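Long-range contacts in putative phenazine biosynthesis PhzC/PhzF protein (Clostridium difficile, PDB 4DUN), which probably acts as an isomerase of the PhzF family, although its substrate is not established: residues A[20-28]-A[45-53]; A[76-85]-A[103-114]. All blocks are in the same frame, centred on the assembly; numbering follows the deposited sequence.

Interaction 1: A[20-28]-A[45-53]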
ATOM      1  N   ASN A  20       9.230 -10.581  -0.675  1.00 15.88           N
ATOM      2  CA  ASN A  20       8.741  -9.534   0.246  1.00 15.26           C
ATOM      3  C   ASN A  20       9.167  -8.134  -0.282  1.00 20.51           C
ATOM      4  O   ASN A  20      10.372  -7.840  -0.302  1.00 21.69           O
ATOM      5  CB  ASN A  20       9.278  -9.808   1.663  1.00 18.95           C
ATOM      6  CG  ASN A  20       8.378  -9.279   2.732  1.00 25.75           C
ATOM      7  OD1 ASN A  20       7.677  -8.296   2.518  1.00 23.24           O
ATOM      8  ND2 ASN A  20       8.351  -9.926   3.899  1.00 21.05           N
ATOM      9  N   PRO A  21       8.216  -7.288  -0.779  1.00 17.78           N
ATOM     10  CA  PRO A  21       8.621  -6.002  -1.380  1.00 17.63           C
ATOM     11  C   PRO A  21       8.989  -4.910  -0.365  1.00 21.14           C
ATOM     12  O   PRO A  21       8.343  -4.756   0.679  1.00 19.66           O
ATOM     13  CB  PRO A  21       7.398  -5.597  -2.215  1.00 19.81           C
ATOM     14  CG  PRO A  21       6.236  -6.184  -1.465  1.00 24.41           C
ATOM     15  CD  PRO A  21       6.749  -7.471  -0.822  1.00 19.38           C
ATOM     16  N   ALA A  22      10.042  -4.145  -0.682  1.00 18.35           N
ATOM     17  CA  ALA A  22      10.461  -3.013   0.155  1.00 16.90           C
ATOM     18  C   ALA A  22      10.832  -1.823  -0.704  1.00 18.71           C
ATOM     19  O   ALA A  22      11.339  -1.987  -1.815  1.00 18.66           O
ATOM     20  CB  ALA A  22      11.656  -3.401   1.026  1.00 18.07           C
ATOM     21  N   GLY A  23      10.587  -0.631  -0.179  1.00 14.94           N
ATOM     22  CA  GLY A  23      11.099   0.607  -0.751  1.00 14.34           C
ATOM     23  C   GLY A  23      12.477   0.797  -0.131  1.00 18.12           C
ATOM     24  O   GLY A  23      12.704   0.390   1.013  1.00 18.45           O
ATOM     25  N   VAL A  24      13.439   1.339  -0.881  1.00 14.72           N
ATOM     26  CA  VAL A  24      14.791   1.600  -0.378  1.00 14.30           C
ATOM     27  C   VAL A  24      15.172   3.007  -0.827  1.00 19.21           C
ATOM     28  O   VAL A  24      15.323   3.244  -2.029  1.00 18.57           O
ATOM     29  CB  VAL A  24      15.881   0.563  -0.826  1.00 17.86           C
ATOM     30  CG1 VAL A  24      17.247   0.915  -0.210  1.00 17.37           C
ATOM     31  CG2 VAL A  24      15.493  -0.877  -0.472  1.00 17.94           C
ATOM     32  N   CYS A  25      15.337   3.922   0.128  0.50 15.06           N
ATOM     33  CA  CYS A  25      15.672   5.320  -0.137  0.50 15.49           C
ATOM     34  C   CYS A  25      17.118   5.587   0.305  0.50 20.41           C
ATOM     35  O   CYS A  25      17.434   5.414   1.488  0.50 19.85           O
ATOM     36  CB  CYS A  25      14.675   6.219   0.584  0.50 15.39           C
ATOM     37  SG  CYS A  25      14.953   7.977   0.319  0.50 19.60           S
ATOM     38  N   VAL A  26      18.006   5.953  -0.652  1.00 19.09           N
ATOM     39  CA  VAL A  26      19.428   6.150  -0.386  1.00 19.87           C
ATOM     40  C   VAL A  26      19.690   7.645  -0.296  1.00 23.92           C
ATOM     41  O   VAL A  26      19.425   8.384  -1.258  1.00 23.27           O
ATOM     42  CB  VAL A  26      20.366   5.442  -1.406  1.00 25.10           C
ATOM     43  CG1 VAL A  26      21.840   5.615  -1.010  1.00 26.27           C
ATOM     44  CG2 VAL A  26      20.010   3.961  -1.561  1.00 24.52           C
ATOM     45  N   LEU A  27      20.170   8.092   0.879  1.00 22.33           N
ATOM     46  CA  LEU A  27      20.396   9.513   1.160  1.00 24.35           C
ATOM     47  C   LEU A  27      21.861   9.870   1.307  1.00 30.16           C
ATOM     48  O   LEU A  27      22.611   9.135   1.955  1.00 29.79           O
ATOM     49  CB  LEU A  27      19.692   9.909   2.470  1.00 24.94           C
ATOM     50  CG  LEU A  27      18.184   9.654   2.593  1.00 31.50           C
ATOM     51  CD1 LEU A  27      17.783   9.571   4.056  1.00 32.10           C
ATOM     52  CD2 LEU A  27      17.409  10.766   1.944  1.00 36.29           C
ATOM     53  N   ASP A  28      22.239  11.051   0.785  1.00 35.74           N
ATOM     54  CA  ASP A  28      23.591  11.606   0.907  1.00 38.74           C
ATOM     55  C   ASP A  28      23.743  12.315   2.247  1.00 42.33           C
ATOM     56  O   ASP A  28      24.846  12.418   2.786  1.00 45.74           O
ATOM     57  CB  ASP A  28      23.875  12.613  -0.229  1.00 42.72           C
ATOM     58  CG  ASP A  28      23.951  12.057  -1.643  1.00 63.21           C
ATOM     59  OD1 ASP A  28      23.716  10.840  -1.823  1.00 64.73           O
ATOM     60  OD2 ASP A  28      24.230  12.844  -2.574  1.00 73.64           O
ATOM     61  N   LEU A  45       4.368   0.824   0.958  1.00 17.63           N
ATOM     62  CA  LEU A  45       4.948  -0.505   0.883  1.00 16.99           C
ATOM     63  C   LEU A  45       5.102  -1.040   2.328  1.00 19.17           C
ATOM     64  O   LEU A  45       5.140  -0.238   3.261  1.00 19.02           O
ATOM     65  CB  LEU A  45       6.277  -0.491   0.099  1.00 16.93           C
ATOM     66  CG  LEU A  45       6.138  -0.228  -1.405  1.00 19.65           C
ATOM     67  CD1 LEU A  45       7.504  -0.032  -2.059  1.00 19.00           C
ATOM     68  CD2 LEU A  45       5.350  -1.358  -2.098  1.00 21.46           C
ATOM     69  N   PRO A  46       5.143  -2.380   2.542  1.00 16.33           N
ATOM     70  CA  PRO A  46       5.219  -2.925   3.919  1.00 15.72           C
ATOM     71  C   PRO A  46       6.285  -2.234   4.782  1.00 18.83           C
ATOM     72  O   PRO A  46       6.037  -1.905   5.948  1.00 17.14           O
ATOM     73  CB  PRO A  46       5.548  -4.396   3.689  1.00 17.68           C
ATOM     74  CG  PRO A  46       4.866  -4.709   2.375  1.00 22.17           C
ATOM     75  CD  PRO A  46       5.067  -3.469   1.533  1.00 17.74           C
ATOM     76  N   GLU A  47       7.440  -1.947   4.166  1.00 16.06           N
ATOM     77  CA  GLU A  47       8.492  -1.131   4.762  1.00 15.69           C
ATOM     78  C   GLU A  47       9.189  -0.312   3.699  1.00 18.76           C
ATOM     79  O   GLU A  47       9.320  -0.767   2.548  1.00 18.91           O
ATOM     80  CB  GLU A  47       9.568  -1.986   5.485  1.00 17.98           C
ATOM     81  CG  GLU A  47       9.180  -2.547   6.850  1.00 21.91           C
ATOM     82  CD  GLU A  47       8.394  -3.845   6.842  1.00 31.11           C
ATOM     83  OE1 GLU A  47       8.291  -4.495   5.772  1.00 21.54           O
ATOM     84  OE2 GLU A  47       7.840  -4.193   7.910  1.00 28.32           O
ATOM     85  N   THR A  48       9.677   0.879   4.099  1.00 15.15           N
ATOM     86  CA  THR A  48      10.643   1.688   3.355  1.00 15.16           C
ATOM     87  C   THR A  48      11.889   1.741   4.223  1.00 17.88           C
ATOM     88  O   THR A  48      11.822   2.170   5.389  1.00 17.47           O
ATOM     89  CB  THR A  48      10.144   3.095   2.958  1.00 17.28           C
ATOM     90  OG1 THR A  48       9.038   2.926   2.077  1.00 18.10           O
ATOM     91  CG2 THR A  48      11.239   3.907   2.233  1.00 16.02           C
ATOM     92  N   ALA A  49      13.018   1.306   3.653  1.00 15.28           N
ATOM     93  CA  ALA A  49      14.343   1.342   4.273  1.00 15.87           C
ATOM     94  C   ALA A  49      15.035   2.648   3.878  1.00 18.88           C
ATOM     95  O   ALA A  49      14.909   3.089   2.728  1.00 19.08           O
ATOM     96  CB  ALA A  49      15.169   0.144   3.819  1.00 17.27           C
ATOM     97  N   PHE A  50      15.682   3.298   4.836  1.00 14.94           N
ATOM     98  CA  PHE A  50      16.406   4.550   4.590  1.00 15.51           C
ATOM     99  C   PHE A  50      17.847   4.313   4.913  1.00 19.82           C
ATOM    100  O   PHE A  50      18.154   3.970   6.058  1.00 18.51           O
ATOM    101  CB  PHE A  50      15.848   5.709   5.445  1.00 17.48           C
ATOM    102  CG  PHE A  50      14.454   6.099   5.063  1.00 18.02           C
ATOM    103  CD1 PHE A  50      13.352   5.456   5.630  1.00 19.25           C
ATOM    104  CD2 PHE A  50      14.231   7.107   4.131  1.00 19.95           C
ATOM    105  CE1 PHE A  50      12.054   5.761   5.212  1.00 19.05           C
ATOM    106  CE2 PHE A  50      12.920   7.425   3.724  1.00 21.18           C
ATOM    107  CZ  PHE A  50      11.851   6.747   4.264  1.00 17.82           C
ATOM    108  N   VAL A  51      18.728   4.473   3.921  1.00 18.78           N
ATOM    109  CA  VAL A  51      20.169   4.283   4.086  1.00 20.46           C
ATOM    110  C   VAL A  51      20.839   5.648   4.038  1.00 25.02           C
ATOM    111  O   VAL A  51      20.691   6.372   3.041  1.00 23.95           O
ATOM    112  CB  VAL A  51      20.774   3.329   3.004  1.00 25.03           C
ATOM    113  CG1 VAL A  51      22.300   3.243   3.122  1.00 26.28           C
ATOM    114  CG2 VAL A  51      20.141   1.929   3.054  1.00 24.42           C
ATOM    115  N   VAL A  52      21.580   5.998   5.100  1.00 23.24           N
ATOM    116  CA  VAL A  52      22.357   7.232   5.131  1.00 25.69           C
ATOM    117  C   VAL A  52      23.785   6.845   4.860  1.00 34.00           C
ATOM    118  O   VAL A  52      24.394   6.119   5.657  1.00 33.47           O
ATOM    119  CB  VAL A  52      22.221   8.070   6.439  1.00 30.81           C
ATOM    120  CG1 VAL A  52      23.129   9.310   6.392  1.00 32.33           C
ATOM    121  CG2 VAL A  52      20.771   8.476   6.689  1.00 29.80           C
ATOM    122  N   LYS A  53      24.322   7.300   3.727  1.00 33.72           N
ATOM    123  CA  LYS A  53      25.712   6.996   3.427  1.00 37.09           C
ATOM    124  C   LYS A  53      26.568   8.127   3.957  1.00 46.28           C
ATOM    125  O   LYS A  53      26.411   9.268   3.525  1.00 46.34           O
ATOM    126  CB  LYS A  53      25.974   6.682   1.937  1.00 40.47           C
ATOM    127  CG  LYS A  53      25.185   7.465   0.898  1.00 46.88           C
ATOM    128  CD  LYS A  53      25.472   6.924  -0.493  1.00 52.86           C
ATOM    129  CE  LYS A  53      25.010   7.836  -1.597  1.00 58.02           C
ATOM    130  NZ  LYS A  53      25.538   7.416  -2.924  1.00 69.57           N
TER
HETATM  131  O   HOH W   1       9.606  -4.799   3.282  1.00 28.40           O
HETATM  132  O   HOH W   2      27.241  11.375   2.032  1.00 58.11           O
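C25 and F50 pack together on one side of a parallel strand pair, an example of how backbone register sets side-chain neighbours. CB of C25 lies 3.7 Å from CD2 of F50, and SG of C25 approaches the ring obliquely, 5.0 Å from the F50 ring centroid, a sulfur-aromatic contact modelled in one of two cysteine conformers. L27 brings its CD1 branch obliquely to the same ring and crosses V52 at a slant, CD1 standing 4.1 Å from V52 CG2. Farther back, G23 has no side chain, and CD1 of L45 fits against its backbone, 3.7 Å from G23 N.

K53 closes the other end. Its CG sits between the backbone N and the carbonyl carbon (chi1 37°), which brings CG within 3.2 Å of L27 O; from there the extended chain crosses V26 at about a right angle, CD lying 3.9 Å from V26 CG1. D28 runs alongside in the same direction, but its OD1 is 4.0 Å from K53 NZ, too far for a salt bridge.

Six backbone hydrogen bonds join the strands, from G23 N to E47 O through to K53 N to L27 O. One water donates to both P21 O and E47 OE1, another to D28 O and K53 O.

Helix 33-43 connects the two strands, and its N43 binds T48 OG1. Strands 4-11 and 57-63 flank the pair, while V26, V51 and E47 turn to helix 73-87, consistent with the central helix of a diaminopimelate epimerase-type domain, round which the strands curl.

Interaction 2: A[76-85]-A[103-114]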
ATOM      1  N   THR A  76      16.326  -5.423   5.026  1.00 16.01           N
ATOM      2  CA  THR A  76      17.776  -5.267   5.119  1.00 15.90           C
ATOM      3  C   THR A  76      18.431  -5.934   3.891  1.00 18.26           C
ATOM      4  O   THR A  76      19.376  -5.374   3.330  1.00 16.56           O
ATOM      5  CB  THR A  76      18.320  -5.797   6.445  1.00 17.86           C
ATOM      6  OG1 THR A  76      17.695  -5.051   7.500  1.00 16.61           O
ATOM      7  CG2 THR A  76      19.853  -5.633   6.567  1.00 16.98           C
ATOM      8  N   LEU A  77      17.925  -7.115   3.477  1.00 15.59           N
ATOM      9  CA  LEU A  77      18.421  -7.811   2.276  1.00 14.95           C
ATOM     10  C   LEU A  77      18.222  -6.878   1.055  1.00 18.56           C
ATOM     11  O   LEU A  77      19.160  -6.681   0.270  1.00 18.29           O
ATOM     12  CB  LEU A  77      17.676  -9.152   2.100  1.00 15.78           C
ATOM     13  CG  LEU A  77      18.226 -10.121   1.038  1.00 19.69           C
ATOM     14  CD1 LEU A  77      17.869 -11.564   1.382  1.00 20.24           C
ATOM     15  CD2 LEU A  77      17.642  -9.813  -0.348  1.00 21.01           C
ATOM     16  N   ALA A  78      17.011  -6.267   0.922  1.00 15.57           N
ATOM     17  CA  ALA A  78      16.732  -5.325  -0.176  1.00 16.70           C
ATOM     18  C   ALA A  78      17.735  -4.147  -0.168  1.00 19.69           C
ATOM     19  O   ALA A  78      18.231  -3.768  -1.232  1.00 18.04           O
ATOM     20  CB  ALA A  78      15.302  -4.797  -0.085  1.00 17.58           C
ATOM     21  N   ALA A  79      18.004  -3.562   1.012  1.00 17.83           N
ATOM     22  CA  ALA A  79      18.962  -2.447   1.136  1.00 17.28           C
ATOM     23  C   ALA A  79      20.388  -2.891   0.689  1.00 18.20           C
ATOM     24  O   ALA A  79      21.051  -2.145  -0.016  1.00 17.05           O
ATOM     25  CB  ALA A  79      18.994  -1.931   2.568  1.00 17.53           C
ATOM     26  N   ALA A  80      20.830  -4.100   1.080  1.00 15.78           N
ATOM     27  CA  ALA A  80      22.145  -4.623   0.696  1.00 16.75           C
ATOM     28  C   ALA A  80      22.200  -4.809  -0.820  1.00 19.07           C
ATOM     29  O   ALA A  80      23.206  -4.473  -1.435  1.00 20.42           O
ATOM     30  CB  ALA A  80      22.433  -5.943   1.406  1.00 17.37           C
ATOM     31  N   TYR A  81      21.102  -5.309  -1.427  1.00 16.20           N
ATOM     32  CA  TYR A  81      21.002  -5.475  -2.884  1.00 16.03           C
ATOM     33  C   TYR A  81      21.213  -4.112  -3.567  1.00 19.37           C
ATOM     34  O   TYR A  81      22.016  -3.987  -4.495  1.00 19.44           O
ATOM     35  CB  TYR A  81      19.634  -6.096  -3.265  1.00 17.93           C
ATOM     36  CG  TYR A  81      19.323  -6.000  -4.751  1.00 21.54           C
ATOM     37  CD1 TYR A  81      19.686  -7.017  -5.626  1.00 24.56           C
ATOM     38  CD2 TYR A  81      18.703  -4.866  -5.286  1.00 22.76           C
ATOM     39  CE1 TYR A  81      19.411  -6.929  -6.993  1.00 26.21           C
ATOM     40  CE2 TYR A  81      18.467  -4.749  -6.656  1.00 24.90           C
ATOM     41  CZ  TYR A  81      18.808  -5.790  -7.502  1.00 34.81           C
ATOM     42  OH  TYR A  81      18.554  -5.683  -8.850  1.00 38.35           O
ATOM     43  N   VAL A  82      20.554  -3.068  -3.048  1.00 17.36           N
ATOM     44  CA  VAL A  82      20.687  -1.729  -3.611  1.00 18.16           C
ATOM     45  C   VAL A  82      22.145  -1.227  -3.497  1.00 21.89           C
ATOM     46  O   VAL A  82      22.673  -0.720  -4.489  1.00 22.56           O
ATOM     47  CB  VAL A  82      19.677  -0.744  -2.970  1.00 20.85           C
ATOM     48  CG1 VAL A  82      20.001   0.710  -3.342  1.00 21.54           C
ATOM     49  CG2 VAL A  82      18.250  -1.095  -3.389  1.00 19.99           C
ATOM     50  N   ILE A  83      22.776  -1.376  -2.311  0.50 18.66           N
ATOM     51  CA  ILE A  83      24.157  -0.925  -2.080  0.50 18.18           C
ATOM     52  C   ILE A  83      25.116  -1.573  -3.103  0.50 21.71           C
ATOM     53  O   ILE A  83      25.859  -0.858  -3.789  0.50 21.69           O
ATOM     54  CB  ILE A  83      24.619  -1.195  -0.606  0.50 20.51           C
ATOM     55  CG1 ILE A  83      23.796  -0.375   0.436  0.50 20.79           C
ATOM     56  CG2 ILE A  83      26.140  -0.985  -0.423  0.50 21.67           C
ATOM     57  CD1 ILE A  83      23.827   1.246   0.285  0.50 23.26           C
ATOM     58  N   SER A  84      25.096  -2.915  -3.196  1.00 18.98           N
ATOM     59  CA  SER A  84      26.009  -3.673  -4.063  1.00 18.69           C
ATOM     60  C   SER A  84      25.685  -3.573  -5.554  1.00 22.64           C
ATOM     61  O   SER A  84      26.572  -3.791  -6.360  1.00 23.02           O
ATOM     62  CB  SER A  84      26.069  -5.137  -3.641  1.00 20.98           C
ATOM     63  OG  SER A  84      27.264  -5.709  -4.143  1.00 21.81           O
ATOM     64  N   ASN A  85      24.450  -3.226  -5.940  1.00 21.25           N
ATOM     65  CA  ASN A  85      24.147  -3.091  -7.359  1.00 21.54           C
ATOM     66  C   ASN A  85      24.283  -1.654  -7.862  1.00 27.67           C
ATOM     67  O   ASN A  85      24.502  -1.469  -9.073  1.00 27.59           O
ATOM     68  CB  ASN A  85      22.731  -3.595  -7.676  1.00 20.62           C
ATOM     69  CG  ASN A  85      22.663  -5.085  -7.833  1.00 33.75           C
ATOM     70  OD1 ASN A  85      22.639  -5.606  -8.958  1.00 27.11           O
ATOM     71  ND2 ASN A  85      22.641  -5.807  -6.710  1.00 23.26           N
ATOM     72  N   LEU A 103      24.440  -4.778  11.680  1.00 19.87           N
ATOM     73  CA  LEU A 103      23.989  -5.911  10.871  1.00 20.04           C
ATOM     74  C   LEU A 103      24.926  -6.086   9.693  1.00 23.27           C
ATOM     75  O   LEU A 103      25.266  -5.108   9.005  1.00 22.24           O
ATOM     76  CB  LEU A 103      22.544  -5.757  10.370  1.00 19.68           C
ATOM     77  CG  LEU A 103      21.442  -5.505  11.398  1.00 24.88           C
ATOM     78  CD1 LEU A 103      20.147  -5.192  10.677  1.00 25.62           C
ATOM     79  CD2 LEU A 103      21.251  -6.695  12.333  1.00 27.45           C
ATOM     80  N   GLU A 104      25.378  -7.312   9.468  0.50 19.02           N
ATOM     81  CA  GLU A 104      26.242  -7.580   8.321  0.50 17.80           C
ATOM     82  C   GLU A 104      25.487  -8.402   7.290  0.50 19.89           C
ATOM     83  O   GLU A 104      24.740  -9.306   7.655  0.50 18.64           O
ATOM     84  CB  GLU A 104      27.536  -8.301   8.732  0.50 20.00           C
ATOM     85  CG  GLU A 104      28.504  -8.462   7.571  0.50 26.59           C
ATOM     86  CD  GLU A 104      29.936  -8.754   7.957  0.50 41.65           C
ATOM     87  OE1 GLU A 104      30.352  -9.925   7.821  0.50 25.25           O
ATOM     88  OE2 GLU A 104      30.653  -7.814   8.367  0.50 39.66           O
ATOM     89  N   VAL A 105      25.675  -8.075   6.003  1.00 16.51           N
ATOM     90  CA  VAL A 105      25.079  -8.817   4.880  1.00 16.74           C
ATOM     91  C   VAL A 105      26.252  -9.164   3.945  1.00 22.37           C
ATOM     92  O   VAL A 105      27.085  -8.296   3.672  1.00 21.86           O
ATOM     93  CB  VAL A 105      23.917  -8.085   4.144  1.00 19.11           C
ATOM     94  CG1 VAL A 105      23.306  -8.975   3.046  1.00 19.49           C
ATOM     95  CG2 VAL A 105      22.833  -7.635   5.129  1.00 18.36           C
ATOM     96  N   THR A 106      26.342 -10.432   3.504  1.00 18.60           N
ATOM     97  CA  THR A 106      27.393 -10.845   2.572  1.00 18.60           C
ATOM     98  C   THR A 106      26.770 -11.205   1.240  1.00 22.36           C
ATOM     99  O   THR A 106      25.800 -11.963   1.210  1.00 22.50           O
ATOM    100  CB  THR A 106      28.224 -12.012   3.132  1.00 25.02           C
ATOM    101  OG1 THR A 106      28.778 -11.624   4.387  1.00 25.71           O
ATOM    102  CG2 THR A 106      29.357 -12.412   2.186  1.00 25.49           C
ATOM    103  N   ARG A 107      27.309 -10.644   0.143  1.00 19.82           N
ATOM    104  CA  ARG A 107      26.865 -10.960  -1.210  1.00 19.53           C
ATOM    105  C   ARG A 107      27.706 -12.112  -1.716  1.00 23.85           C
ATOM    106  O   ARG A 107      28.937 -12.019  -1.748  1.00 23.90           O
ATOM    107  CB  ARG A 107      26.972  -9.743  -2.165  1.00 18.80           C
ATOM    108  CG  ARG A 107      26.359 -10.048  -3.538  1.00 21.24           C
ATOM    109  CD  ARG A 107      26.457  -8.880  -4.476  1.00 22.42           C
ATOM    110  NE  ARG A 107      26.076  -9.238  -5.845  1.00 21.98           N
ATOM    111  CZ  ARG A 107      25.995  -8.360  -6.833  1.00 28.77           C
ATOM    112  NH1 ARG A 107      26.271  -7.082  -6.614  1.00 21.95           N
ATOM    113  NH2 ARG A 107      25.660  -8.754  -8.058  1.00 26.49           N
ATOM    114  N   ASN A 108      27.057 -13.209  -2.073  1.00 20.49           N
ATOM    115  CA  ASN A 108      27.738 -14.404  -2.589  1.00 20.73           C
ATOM    116  C   ASN A 108      27.107 -14.666  -3.952  1.00 22.92           C
ATOM    117  O   ASN A 108      25.996 -15.198  -4.028  1.00 20.38           O
ATOM    118  CB  ASN A 108      27.566 -15.568  -1.592  1.00 22.00           C
ATOM    119  CG  ASN A 108      28.152 -16.890  -2.046  1.00 40.03           C
ATOM    120  OD1 ASN A 108      28.609 -17.058  -3.189  1.00 27.84           O
ATOM    121  ND2 ASN A 108      28.169 -17.864  -1.141  1.00 35.25           N
ATOM    122  N   GLY A 109      27.787 -14.224  -5.016  1.00 21.68           N
ATOM    123  CA  GLY A 109      27.242 -14.275  -6.371  1.00 21.66           C
ATOM    124  C   GLY A 109      26.113 -13.261  -6.398  1.00 24.40           C
ATOM    125  O   GLY A 109      26.357 -12.072  -6.200  1.00 23.03           O
ATOM    126  N   ASN A 110      24.867 -13.725  -6.541  1.00 21.63           N
ATOM    127  CA  ASN A 110      23.680 -12.855  -6.466  1.00 20.18           C
ATOM    128  C   ASN A 110      22.806 -13.236  -5.265  1.00 22.92           C
ATOM    129  O   ASN A 110      21.644 -12.794  -5.151  1.00 22.04           O
ATOM    130  CB  ASN A 110      22.905 -12.869  -7.794  1.00 21.31           C
ATOM    131  CG  ASN A 110      23.616 -12.070  -8.850  1.00 28.67           C
ATOM    132  OD1 ASN A 110      24.207 -11.028  -8.567  1.00 33.28           O
ATOM    133  ND2 ASN A 110      23.599 -12.538 -10.088  1.00 24.06           N
ATOM    134  N   LEU A 111      23.383 -13.980  -4.332  1.00 19.34           N
ATOM    135  CA  LEU A 111      22.691 -14.364  -3.108  1.00 18.42           C
ATOM    136  C   LEU A 111      23.141 -13.447  -1.979  1.00 21.62           C
ATOM    137  O   LEU A 111      24.313 -13.137  -1.870  1.00 20.42           O
ATOM    138  CB  LEU A 111      23.013 -15.802  -2.717  1.00 18.81           C
ATOM    139  CG  LEU A 111      22.256 -16.923  -3.417  1.00 24.60           C
ATOM    140  CD1 LEU A 111      22.958 -18.253  -3.215  1.00 26.01           C
ATOM    141  CD2 LEU A 111      20.816 -16.984  -2.948  1.00 24.74           C
ATOM    142  N   TYR A 112      22.211 -13.023  -1.134  1.00 17.46           N
ATOM    143  CA  TYR A 112      22.553 -12.162  -0.008  1.00 17.17           C
ATOM    144  C   TYR A 112      22.417 -12.972   1.266  1.00 19.96           C
ATOM    145  O   TYR A 112      21.366 -13.514   1.547  1.00 18.88           O
ATOM    146  CB  TYR A 112      21.700 -10.895  -0.019  1.00 17.45           C
ATOM    147  CG  TYR A 112      22.075 -10.040  -1.196  1.00 18.61           C
ATOM    148  CD1 TYR A 112      23.025  -9.041  -1.075  1.00 19.96           C
ATOM    149  CD2 TYR A 112      21.531 -10.277  -2.446  1.00 19.10           C
ATOM    150  CE1 TYR A 112      23.395  -8.288  -2.155  1.00 20.96           C
ATOM    151  CE2 TYR A 112      21.894  -9.529  -3.527  1.00 20.90           C
ATOM    152  CZ  TYR A 112      22.829  -8.534  -3.380  1.00 23.56           C
ATOM    153  OH  TYR A 112      23.200  -7.781  -4.459  1.00 23.16           O
ATOM    154  N   GLU A 113      23.508 -13.051   2.017  1.00 17.71           N
ATOM    155  CA  GLU A 113      23.587 -13.865   3.222  1.00 17.56           C
ATOM    156  C   GLU A 113      23.514 -13.123   4.549  1.00 19.89           C
ATOM    157  O   GLU A 113      24.182 -12.115   4.745  1.00 17.74           O
ATOM    158  CB  GLU A 113      24.888 -14.676   3.208  1.00 19.52           C
ATOM    159  CG  GLU A 113      25.158 -15.420   1.914  1.00 25.45           C
ATOM    160  CD  GLU A 113      26.476 -16.173   1.930  1.00 31.80           C
ATOM    161  OE1 GLU A 113      27.407 -15.732   2.628  1.00 27.90           O
ATOM    162  OE2 GLU A 113      26.576 -17.199   1.238  1.00 25.47           O
ATOM    163  N   MET A 114      22.699 -13.650   5.454  1.00 16.57           N
ATOM    164  CA  MET A 114      22.561 -13.059   6.790  1.00 16.80           C
ATOM    165  C   MET A 114      22.698 -14.165   7.832  1.00 21.22           C
ATOM    166  O   MET A 114      22.076 -15.226   7.713  1.00 19.97           O
ATOM    167  CB  MET A 114      21.219 -12.312   6.933  1.00 18.87           C
ATOM    168  CG  MET A 114      20.996 -11.274   5.840  1.00 23.65           C
ATOM    169  SD  MET A 114      19.412 -10.369   5.901  1.00 27.81           S
ATOM    170  CE  MET A 114      18.252 -11.664   5.576  1.00 25.46           C
TER
HETATM  171  O   HOH W   3      22.956  -8.086  -9.724  1.00 39.82           O
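Y112 lies along helix 76-85 and meets L77, A80, Y81, S84 and N85 in succession. With CG turned beside its own backbone N (chi1 -68°), the ring reaches the helix: Y81 CB sits over one of its faces, S84 CB and N85 ND2 lie at its edge, and its CE2 atom in turn meets the edge of the Y81 ring. Y112 OH ends 3.0 Å from N85 ND2, and that nitrogen also donates to Y81 O one turn back.

L77 crosses Y112 at about a right angle, its CG 3.7 Å from Y112 CB, and sends CD1 on toward M114 CE. The principle at work is the packing of a helix on the inner face of a curved sheet: strands 103-108 and 111-114 form a hairpin closed by a type II' turn from N108 to L111, and every second residue meets the helix. Accordingly, V105 places CG1 3.6 Å from A80 CB, and its CG2 lies 3.9 Å from T76 CG2. T76 hydrogen-bonds through OG1 to C72 O, just ahead of the helix, and presents its methyl CG2 to the strand.

R107, extended from CG to NE, donates from NH1 to S84 OG (3.0 Å, 164°) with the oxygen in the guanidinium plane. S84 OG is also bonded to V91 O. Two further bonds, from R107 NE to G109 O and from NH2 to N110 OD1, fix the rotation of the guanidinium, and Y112 OH lies over one of its faces, offset toward the rim.

Overall arrangement
Helix 73-87 ties the two contacts together: it supplies one segment of interaction 2 and packs against interaction 1; their centres are 14 Å apart. Interaction 2 fastens one side of the helix to strands 103-108 and 111-114; its other side packs on interaction 1, where V82 CG1 lies 3.7 Å from V26 CG2 and A78 CB 3.9 Å from V24 CG2. At one end of interaction 1 is E47, predicted to be the active-site residue. A bound buffer molecule, probably from the crystallisation liquor, lies against its side chain, and a nickel ion is about 4 Å away. The side chain of T76, in interaction 2, stands about 9 Å from that of E47.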